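Local atomic coordinates of sensor protein (Bacteroides thetaiotaomicron, PDB entry 2X7X), a protein that binds beta-D-fructofuranose through its periplasmic domain, the part described here, and probably relays the signal to histidine kinase and DNA-binding domains. Residues A[63-68]-A[254-259]; A[94-99]-A[103-108]. All blocks are in the same frame, centred on the assembly; numbering follows the deposited sequence.

How the contacts relate
Both contacts lie in the lobe of the periplasmic binding protein fold that is built on the parallel sheet 38-43, 8-13, 65-68, 90-93, 104-108 and 268-271, and their centres are about 13 Å apart. Along the chain, contact 2 is nested within the long excursion that contact 1 closes: strand 65-68 comes first, then 94-99 and 103-108, and last helix 249-260, after the chain has built much of the other lobe. That helix joins the two contacts directly, since Leu255 packs on Ala104 and Ile106, and Ile259 on Thr103 and Ala104. Contact 1 is packing away from the known binding sites, whereas contact 2 reaches the fructose pocket.

Contact 1 (A[63-68]-A[254-259]); sequences VDLLII and QLAMDI
The helical turn that presents Ala256 and Ile259 to Leu65 is held by the backbone bond from Asp258 N to Gln254 O, 3.0 Å long, with a second bond from Ile259 N to Leu255 O following it. This is helix 249-260 lying against strand 65-68 of the parallel sheet, the helix-on-sheet layer of one alpha/beta lobe in a periplasmic binding protein fold. Across the contact itself the meeting is apolar and rests largely on Leu65. Its CG stands anti to the backbone N (chi1 -166°), which carries the two methyl groups out from the strand to the helix. They share the methyl of Ala256: CD1 and CD2 of Leu65 each lie 4.0 Å from Ala256 CB. CD1 goes further than CD2 and rests against the helix backbone, 3.8 Å from Ala256 CA. Ile67 approaches from further along the strand, bringing its CD1 to 4.5 Å from Ala256 CB. Leu66 and Ile68, alternating with Leu65 and Ile67 on the strand, point to the other face of the sheet and pack on helix 48-60, so the strand is sandwiched between two helices. Neighbouring strands complete the seat of the helix: Ala256 also touches Ile9 of strand 8-13, and Leu255 touches Ile91 of strand 90-93. Leu65 CD1 is thus wedged between Ala256 and Ile259, whose short branch comes from one turn further along the helix and places Ile259 CG2 4.1 Å from Leu65 CD1.

Contact 2 (A[94-99]-A[103-108]); sequences DRKILS and TAYIGA. With FRU (beta-D-fructofuranose), chain E.
The fructose pocket of this periplasmic domain is lined in part by the loop that leaves strand 90-93, where Asp94 and Arg95 hold the sugar while the backbone of Asp94 is tied to strand 104-108. Asp94 N donates to Ile106 O at 3.0 Å, lying in the plane of that carbonyl with an N-H...O angle of 162°. The other end of Asp94 turns to the ligand: FRU O6 donates to Asp94 OD1 at 2.6 Å. Tyr245 also binds OD1, while OD2 is engaged by Arg20 and Ser69. Arg95 runs extended from CG to NE and gives FRU O6 a second bond, from NE at 2.9 Å and nearly straight at 165°. Its NH2 reaches the ring oxygen, FRU O5, at 3.3 Å, with O5 at the guanidinium edge and in its plane; NH1 is held by Asn71 O. Farther from the sugar, the aliphatic chain of Lys96 runs obliquely past the ring of Tyr105, placing CG 3.7 Å from Tyr105 CE1 and CE 3.7 Å from Tyr105 OH, before its ammonium pairs with Glu145. Gly107 N lies above one face of the same ring, toward its rim. O6 donates a hydrogen bond to a carboxylate and accepts one from a guanidinium, as a hydroxyl can, and the bond to the ring oxygen O5 is consistent with binding of the cyclic furanose form.

Contact 1 (A[63-68]-A[254-259])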
ATOM      1  N   VAL A  63       8.977  35.265  -9.557  1.00 55.11           N
ATOM      2  CA  VAL A  63       9.135  33.817  -9.729  1.00 54.29           C
ATOM      3  C   VAL A  63       8.636  33.386 -11.105  1.00 53.73           C
ATOM      4  O   VAL A  63       7.756  34.024 -11.691  1.00 53.73           O
ATOM      5  CB  VAL A  63       8.418  32.983  -8.614  1.00 54.35           C
ATOM      6  CG1 VAL A  63       9.103  33.164  -7.262  1.00 53.65           C
ATOM      7  CG2 VAL A  63       6.927  33.337  -8.527  1.00 54.56           C
ATOM      8  N   ASP A  64       9.203  32.301 -11.614  1.00 53.05           N
ATOM      9  CA  ASP A  64       8.872  31.820 -12.950  1.00 52.36           C
ATOM     10  C   ASP A  64       7.501  31.135 -13.019  1.00 51.72           C
ATOM     11  O   ASP A  64       6.887  31.067 -14.090  1.00 51.86           O
ATOM     12  CB  ASP A  64       9.983  30.894 -13.466  1.00 52.63           C
ATOM     13  CG  ASP A  64      11.344  31.594 -13.531  1.00 53.47           C
ATOM     14  OD1 ASP A  64      11.480  32.573 -14.301  1.00 53.78           O
ATOM     15  OD2 ASP A  64      12.274  31.168 -12.808  1.00 54.27           O
ATOM     16  N   LEU A  65       7.030  30.634 -11.874  1.00 50.68           N
ATOM     17  CA  LEU A  65       5.751  29.929 -11.780  1.00 49.44           C
ATOM     18  C   LEU A  65       5.234  29.927 -10.350  1.00 48.64           C
ATOM     19  O   LEU A  65       6.008  29.880  -9.388  1.00 48.55           O
ATOM     20  CB  LEU A  65       5.868  28.490 -12.307  1.00 49.50           C
ATOM     21  CG  LEU A  65       4.576  27.700 -12.585  1.00 49.52           C
ATOM     22  CD1 LEU A  65       4.742  26.767 -13.782  1.00 49.08           C
ATOM     23  CD2 LEU A  65       4.090  26.922 -11.372  1.00 48.57           C
ATOM     24  N   LEU A  66       3.913  29.969 -10.224  1.00 47.58           N
ATOM     25  CA  LEU A  66       3.261  30.021  -8.922  1.00 46.57           C
ATOM     26  C   LEU A  66       2.321  28.837  -8.694  1.00 45.28           C
ATOM     27  O   LEU A  66       1.418  28.585  -9.491  1.00 44.93           O
ATOM     28  CB  LEU A  66       2.512  31.344  -8.757  1.00 46.71           C
ATOM     29  CG  LEU A  66       1.953  31.615  -7.361  1.00 48.17           C
ATOM     30  CD1 LEU A  66       2.163  33.065  -6.965  1.00 49.47           C
ATOM     31  CD2 LEU A  66       0.480  31.231  -7.278  1.00 49.48           C
ATOM     32  N   ILE A  67       2.559  28.119  -7.602  1.00 44.03           N
ATOM     33  CA  ILE A  67       1.667  27.057  -7.142  1.00 42.91           C
ATOM     34  C   ILE A  67       0.939  27.544  -5.896  1.00 41.88           C
ATOM     35  O   ILE A  67       1.566  27.860  -4.882  1.00 41.78           O
ATOM     36  CB  ILE A  67       2.429  25.736  -6.840  1.00 42.96           C
ATOM     37  CG1 ILE A  67       3.028  25.142  -8.112  1.00 42.79           C
ATOM     38  CG2 ILE A  67       1.498  24.695  -6.231  1.00 43.28           C
ATOM     39  CD1 ILE A  67       4.163  24.182  -7.837  1.00 42.35           C
ATOM     40  N   ILE A  68      -0.385  27.609  -5.978  1.00 40.71           N
ATOM     41  CA  ILE A  68      -1.192  28.063  -4.844  1.00 39.61           C
ATOM     42  C   ILE A  68      -2.366  27.140  -4.513  1.00 38.63           C
ATOM     43  O   ILE A  68      -3.021  26.580  -5.400  1.00 38.48           O
ATOM     44  CB  ILE A  68      -1.709  29.535  -5.033  1.00 39.70           C
ATOM     45  CG1 ILE A  68      -2.455  30.010  -3.784  1.00 40.04           C
ATOM     46  CG2 ILE A  68      -2.604  29.649  -6.247  1.00 39.21           C
ATOM     47  CD1 ILE A  68      -2.928  31.430  -3.832  1.00 41.50           C
ATOM     48  N   GLN A 254       5.707  18.002 -11.922  1.00 49.40           N
ATOM     49  CA  GLN A 254       5.749  17.598 -13.321  1.00 50.27           C
ATOM     50  C   GLN A 254       4.909  18.521 -14.180  1.00 50.55           C
ATOM     51  O   GLN A 254       5.245  18.788 -15.335  1.00 50.85           O
ATOM     52  CB  GLN A 254       5.273  16.161 -13.497  1.00 50.51           C
ATOM     53  CG  GLN A 254       6.389  15.170 -13.776  1.00 51.97           C
ATOM     54  CD  GLN A 254       6.359  13.995 -12.815  1.00 53.77           C
ATOM     55  OE1 GLN A 254       7.146  13.947 -11.866  1.00 54.59           O
ATOM     56  NE2 GLN A 254       5.436  13.055 -13.036  1.00 52.97           N
ATOM     57  N   LEU A 255       3.816  19.005 -13.603  1.00 50.75           N
ATOM     58  CA  LEU A 255       2.935  19.941 -14.275  1.00 50.90           C
ATOM     59  C   LEU A 255       3.652  21.280 -14.430  1.00 51.22           C
ATOM     60  O   LEU A 255       3.682  21.840 -15.523  1.00 51.43           O
ATOM     61  CB  LEU A 255       1.636  20.098 -13.481  1.00 50.75           C
ATOM     62  CG  LEU A 255       0.481  20.954 -14.004  1.00 50.49           C
ATOM     63  CD1 LEU A 255      -0.024  20.473 -15.365  1.00 49.37           C
ATOM     64  CD2 LEU A 255      -0.647  20.950 -12.976  1.00 49.89           C
ATOM     65  N   ALA A 256       4.235  21.774 -13.339  1.00 51.31           N
ATOM     66  CA  ALA A 256       5.035  22.992 -13.372  1.00 51.74           C
ATOM     67  C   ALA A 256       6.097  22.919 -14.477  1.00 52.20           C
ATOM     68  O   ALA A 256       6.181  23.814 -15.324  1.00 52.53           O
ATOM     69  CB  ALA A 256       5.679  23.252 -12.011  1.00 51.27           C
ATOM     70  N   MET A 257       6.874  21.838 -14.483  1.00 52.45           N
ATOM     71  CA  MET A 257       7.930  21.641 -15.476  1.00 52.85           C
ATOM     72  C   MET A 257       7.445  21.572 -16.926  1.00 52.94           C
ATOM     73  O   MET A 257       8.051  22.180 -17.807  1.00 52.98           O
ATOM     74  CB  MET A 257       8.767  20.408 -15.135  1.00 53.05           C
ATOM     75  CG  MET A 257       9.663  20.615 -13.925  1.00 53.40           C
ATOM     76  SD  MET A 257      10.117  22.344 -13.745  1.00 54.76           S
ATOM     77  CE  MET A 257      11.816  22.224 -13.199  1.00 54.42           C
ATOM     78  N   ASP A 258       6.361  20.841 -17.169  1.00 52.90           N
ATOM     79  CA  ASP A 258       5.752  20.802 -18.498  1.00 52.81           C
ATOM     80  C   ASP A 258       5.402  22.198 -19.010  1.00 52.70           C
ATOM     81  O   ASP A 258       5.631  22.507 -20.182  1.00 52.93           O
ATOM     82  CB  ASP A 258       4.514  19.896 -18.512  1.00 52.92           C
ATOM     83  CG  ASP A 258       4.855  18.435 -18.262  1.00 53.30           C
ATOM     84  OD1 ASP A 258       6.058  18.094 -18.212  1.00 53.40           O
ATOM     85  OD2 ASP A 258       3.921  17.624 -18.105  1.00 53.77           O
ATOM     86  N   ILE A 259       4.868  23.039 -18.129  1.00 52.40           N
ATOM     87  CA  ILE A 259       4.450  24.389 -18.495  1.00 51.99           C
ATOM     88  C   ILE A 259       5.655  25.278 -18.765  1.00 52.10           C
ATOM     89  O   ILE A 259       5.723  25.937 -19.808  1.00 51.86           O
ATOM     90  CB  ILE A 259       3.540  25.012 -17.414  1.00 51.92           C
ATOM     91  CG1 ILE A 259       2.167  24.330 -17.435  1.00 51.35           C
ATOM     92  CG2 ILE A 259       3.412  26.528 -17.601  1.00 51.43           C
ATOM     93  CD1 ILE A 259       1.331  24.590 -16.213  1.00 51.08           C
TER

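Contact 2 (A[94-99]-A[103-108])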
ATOM      1  N   ASP A  94      -5.627  21.526  -5.226  1.00 28.86           N
ATOM      2  CA  ASP A  94      -6.498  21.116  -4.110  1.00 28.64           C
ATOM      3  C   ASP A  94      -7.687  22.072  -3.889  1.00 28.44           C
ATOM      4  O   ASP A  94      -8.828  21.690  -4.125  1.00 28.87           O
ATOM      5  CB  ASP A  94      -5.645  20.840  -2.838  1.00 28.27           C
ATOM      6  CG  ASP A  94      -6.349  21.191  -1.542  1.00 28.85           C
ATOM      7  OD1 ASP A  94      -7.459  20.683  -1.283  1.00 30.92           O
ATOM      8  OD2 ASP A  94      -5.779  21.966  -0.748  1.00 28.63           O
ATOM      9  N   ARG A  95      -7.435  23.300  -3.455  1.00 28.19           N
ATOM     10  CA  ARG A  95      -8.503  24.285  -3.339  1.00 28.44           C
ATOM     11  C   ARG A  95      -8.576  25.140  -4.594  1.00 29.09           C
ATOM     12  O   ARG A  95      -7.582  25.288  -5.295  1.00 29.20           O
ATOM     13  CB  ARG A  95      -8.297  25.152  -2.117  1.00 28.14           C
ATOM     14  CG  ARG A  95      -8.082  24.337  -0.896  1.00 26.48           C
ATOM     15  CD  ARG A  95      -8.341  25.111   0.362  1.00 24.71           C
ATOM     16  NE  ARG A  95      -8.034  24.262   1.509  1.00 23.03           N
ATOM     17  CZ  ARG A  95      -7.959  24.684   2.761  1.00 22.23           C
ATOM     18  NH1 ARG A  95      -8.165  25.964   3.077  1.00 21.17           N
ATOM     19  NH2 ARG A  95      -7.661  23.813   3.698  1.00 23.62           N
ATOM     20  N   LYS A  96      -9.761  25.673  -4.881  1.00 29.62           N
ATOM     21  CA  LYS A  96     -10.022  26.414  -6.124  1.00 30.19           C
ATOM     22  C   LYS A  96     -10.337  27.894  -5.851  1.00 30.63           C
ATOM     23  O   LYS A  96     -10.533  28.306  -4.703  1.00 30.53           O
ATOM     24  CB  LYS A  96     -11.242  25.834  -6.860  1.00 30.05           C
ATOM     25  CG  LYS A  96     -11.149  24.430  -7.438  1.00 29.45           C
ATOM     26  CD  LYS A  96     -12.586  23.960  -7.680  1.00 28.35           C
ATOM     27  CE  LYS A  96     -12.688  22.589  -8.293  1.00 29.87           C
ATOM     28  NZ  LYS A  96     -14.100  22.075  -8.224  1.00 28.13           N
ATOM     29  N   ILE A  97     -10.414  28.673  -6.930  1.00 31.40           N
ATOM     30  CA  ILE A  97     -10.927  30.041  -6.883  1.00 31.66           C
ATOM     31  C   ILE A  97     -12.227  30.109  -7.680  1.00 32.51           C
ATOM     32  O   ILE A  97     -12.762  29.073  -8.093  1.00 32.84           O
ATOM     33  CB  ILE A  97      -9.900  31.078  -7.397  1.00 31.33           C
ATOM     34  CG1 ILE A  97      -9.453  30.755  -8.823  1.00 31.20           C
ATOM     35  CG2 ILE A  97      -8.707  31.163  -6.452  1.00 30.84           C
ATOM     36  CD1 ILE A  97      -8.679  31.869  -9.499  1.00 31.02           C
ATOM     37  N   LEU A  98     -12.733  31.319  -7.901  1.00 33.30           N
ATOM     38  CA  LEU A  98     -14.045  31.491  -8.516  1.00 33.88           C
ATOM     39  C   LEU A  98     -14.019  32.042  -9.940  1.00 34.55           C
ATOM     40  O   LEU A  98     -15.016  32.572 -10.421  1.00 35.10           O
ATOM     41  CB  LEU A  98     -14.943  32.341  -7.609  1.00 33.67           C
ATOM     42  CG  LEU A  98     -15.174  31.765  -6.208  1.00 33.59           C
ATOM     43  CD1 LEU A  98     -16.079  32.668  -5.399  1.00 31.98           C
ATOM     44  CD2 LEU A  98     -15.720  30.320  -6.265  1.00 32.30           C
ATOM     45  N   SER A  99     -12.888  31.904 -10.618  1.00 35.41           N
ATOM     46  CA  SER A  99     -12.788  32.284 -12.018  1.00 36.44           C
ATOM     47  C   SER A  99     -11.807  31.369 -12.715  1.00 37.37           C
ATOM     48  O   SER A  99     -11.240  30.472 -12.092  1.00 37.76           O
ATOM     49  CB  SER A  99     -12.344  33.732 -12.165  1.00 36.47           C
ATOM     50  OG  SER A  99     -11.018  33.881 -11.712  1.00 36.58           O
ATOM     51  N   THR A 103      -3.500  29.012 -14.951  1.00 38.69           N
ATOM     52  CA  THR A 103      -2.932  28.224 -16.043  1.00 38.67           C
ATOM     53  C   THR A 103      -3.418  26.766 -16.037  1.00 38.66           C
ATOM     54  O   THR A 103      -3.813  26.224 -17.078  1.00 38.74           O
ATOM     55  CB  THR A 103      -1.399  28.256 -16.006  1.00 38.86           C
ATOM     56  OG1 THR A 103      -0.954  29.597 -15.749  1.00 38.87           O
ATOM     57  CG2 THR A 103      -0.829  27.752 -17.318  1.00 39.02           C
ATOM     58  N   ALA A 104      -3.372  26.132 -14.864  1.00 38.27           N
ATOM     59  CA  ALA A 104      -3.777  24.732 -14.733  1.00 37.81           C
ATOM     60  C   ALA A 104      -4.270  24.384 -13.338  1.00 37.21           C
ATOM     61  O   ALA A 104      -3.833  24.961 -12.340  1.00 37.36           O
ATOM     62  CB  ALA A 104      -2.632  23.793 -15.144  1.00 37.87           C
ATOM     63  N   TYR A 105      -5.191  23.432 -13.288  1.00 36.85           N
ATOM     64  CA  TYR A 105      -5.737  22.936 -12.030  1.00 36.26           C
ATOM     65  C   TYR A 105      -5.356  21.474 -11.838  1.00 35.16           C
ATOM     66  O   TYR A 105      -5.460  20.672 -12.764  1.00 34.58           O
ATOM     67  CB  TYR A 105      -7.265  23.092 -11.998  1.00 36.45           C
ATOM     68  CG  TYR A 105      -7.915  22.432 -10.801  1.00 38.50           C
ATOM     69  CD1 TYR A 105      -7.682  22.904  -9.502  1.00 40.09           C
ATOM     70  CD2 TYR A 105      -8.744  21.322 -10.957  1.00 40.66           C
ATOM     71  CE1 TYR A 105      -8.259  22.283  -8.391  1.00 41.26           C
ATOM     72  CE2 TYR A 105      -9.335  20.697  -9.850  1.00 42.03           C
ATOM     73  CZ  TYR A 105      -9.090  21.187  -8.573  1.00 42.78           C
ATOM     74  OH  TYR A 105      -9.672  20.572  -7.479  1.00 45.40           O
ATOM     75  N   ILE A 106      -4.895  21.139 -10.637  1.00 34.24           N
ATOM     76  CA  ILE A 106      -4.757  19.731 -10.254  1.00 33.43           C
ATOM     77  C   ILE A 106      -5.318  19.460  -8.855  1.00 32.86           C
ATOM     78  O   ILE A 106      -5.081  20.218  -7.910  1.00 32.65           O
ATOM     79  CB  ILE A 106      -3.306  19.232 -10.368  1.00 33.16           C
ATOM     80  CG1 ILE A 106      -3.244  17.724 -10.112  1.00 33.65           C
ATOM     81  CG2 ILE A 106      -2.403  20.005  -9.426  1.00 32.65           C
ATOM     82  CD1 ILE A 106      -1.850  17.127 -10.194  1.00 34.68           C
ATOM     83  N   GLY A 107      -6.060  18.367  -8.733  1.00 32.44           N
ATOM     84  CA  GLY A 107      -6.626  17.978  -7.441  1.00 32.02           C
ATOM     85  C   GLY A 107      -7.572  16.806  -7.523  1.00 31.69           C
ATOM     86  O   GLY A 107      -7.816  16.277  -8.600  1.00 32.13           O
ATOM     87  N   ALA A 108      -8.105  16.390  -6.380  1.00 31.40           N
ATOM     88  CA  ALA A 108      -9.066  15.303  -6.354  1.00 30.88           C
ATOM     89  C   ALA A 108     -10.474  15.880  -6.262  1.00 30.90           C
ATOM     90  O   ALA A 108     -10.646  16.974  -5.733  1.00 31.17           O
ATOM     91  CB  ALA A 108      -8.778  14.393  -5.198  1.00 30.79           C
TER
HETATM   92  C1  FRU E1335      -4.684  20.084   4.728  1.00 24.07           C
HETATM   93  C2  FRU E1335      -6.198  19.994   4.788  1.00 22.70           C
HETATM   94  C3  FRU E1335      -6.692  18.553   4.697  1.00 21.51           C
HETATM   95  C4  FRU E1335      -7.934  18.696   3.839  1.00 21.98           C
HETATM   96  C5  FRU E1335      -7.478  19.749   2.839  1.00 22.73           C
HETATM   97  C6  FRU E1335      -8.599  20.529   2.156  1.00 23.46           C
HETATM   98  O1  FRU E1335      -4.262  21.373   5.168  1.00 24.20           O
HETATM   99  O2  FRU E1335      -6.645  20.650   5.980  1.00 22.07           O
HETATM  100  O3  FRU E1335      -6.934  17.962   5.983  1.00 19.62           O
HETATM  101  O4  FRU E1335      -8.332  17.464   3.227  1.00 21.48           O
HETATM  102  O5  FRU E1335      -6.731  20.660   3.650  1.00 23.02           O
HETATM  103  O6  FRU E1335      -8.037  21.396   1.150  1.00 24.64           O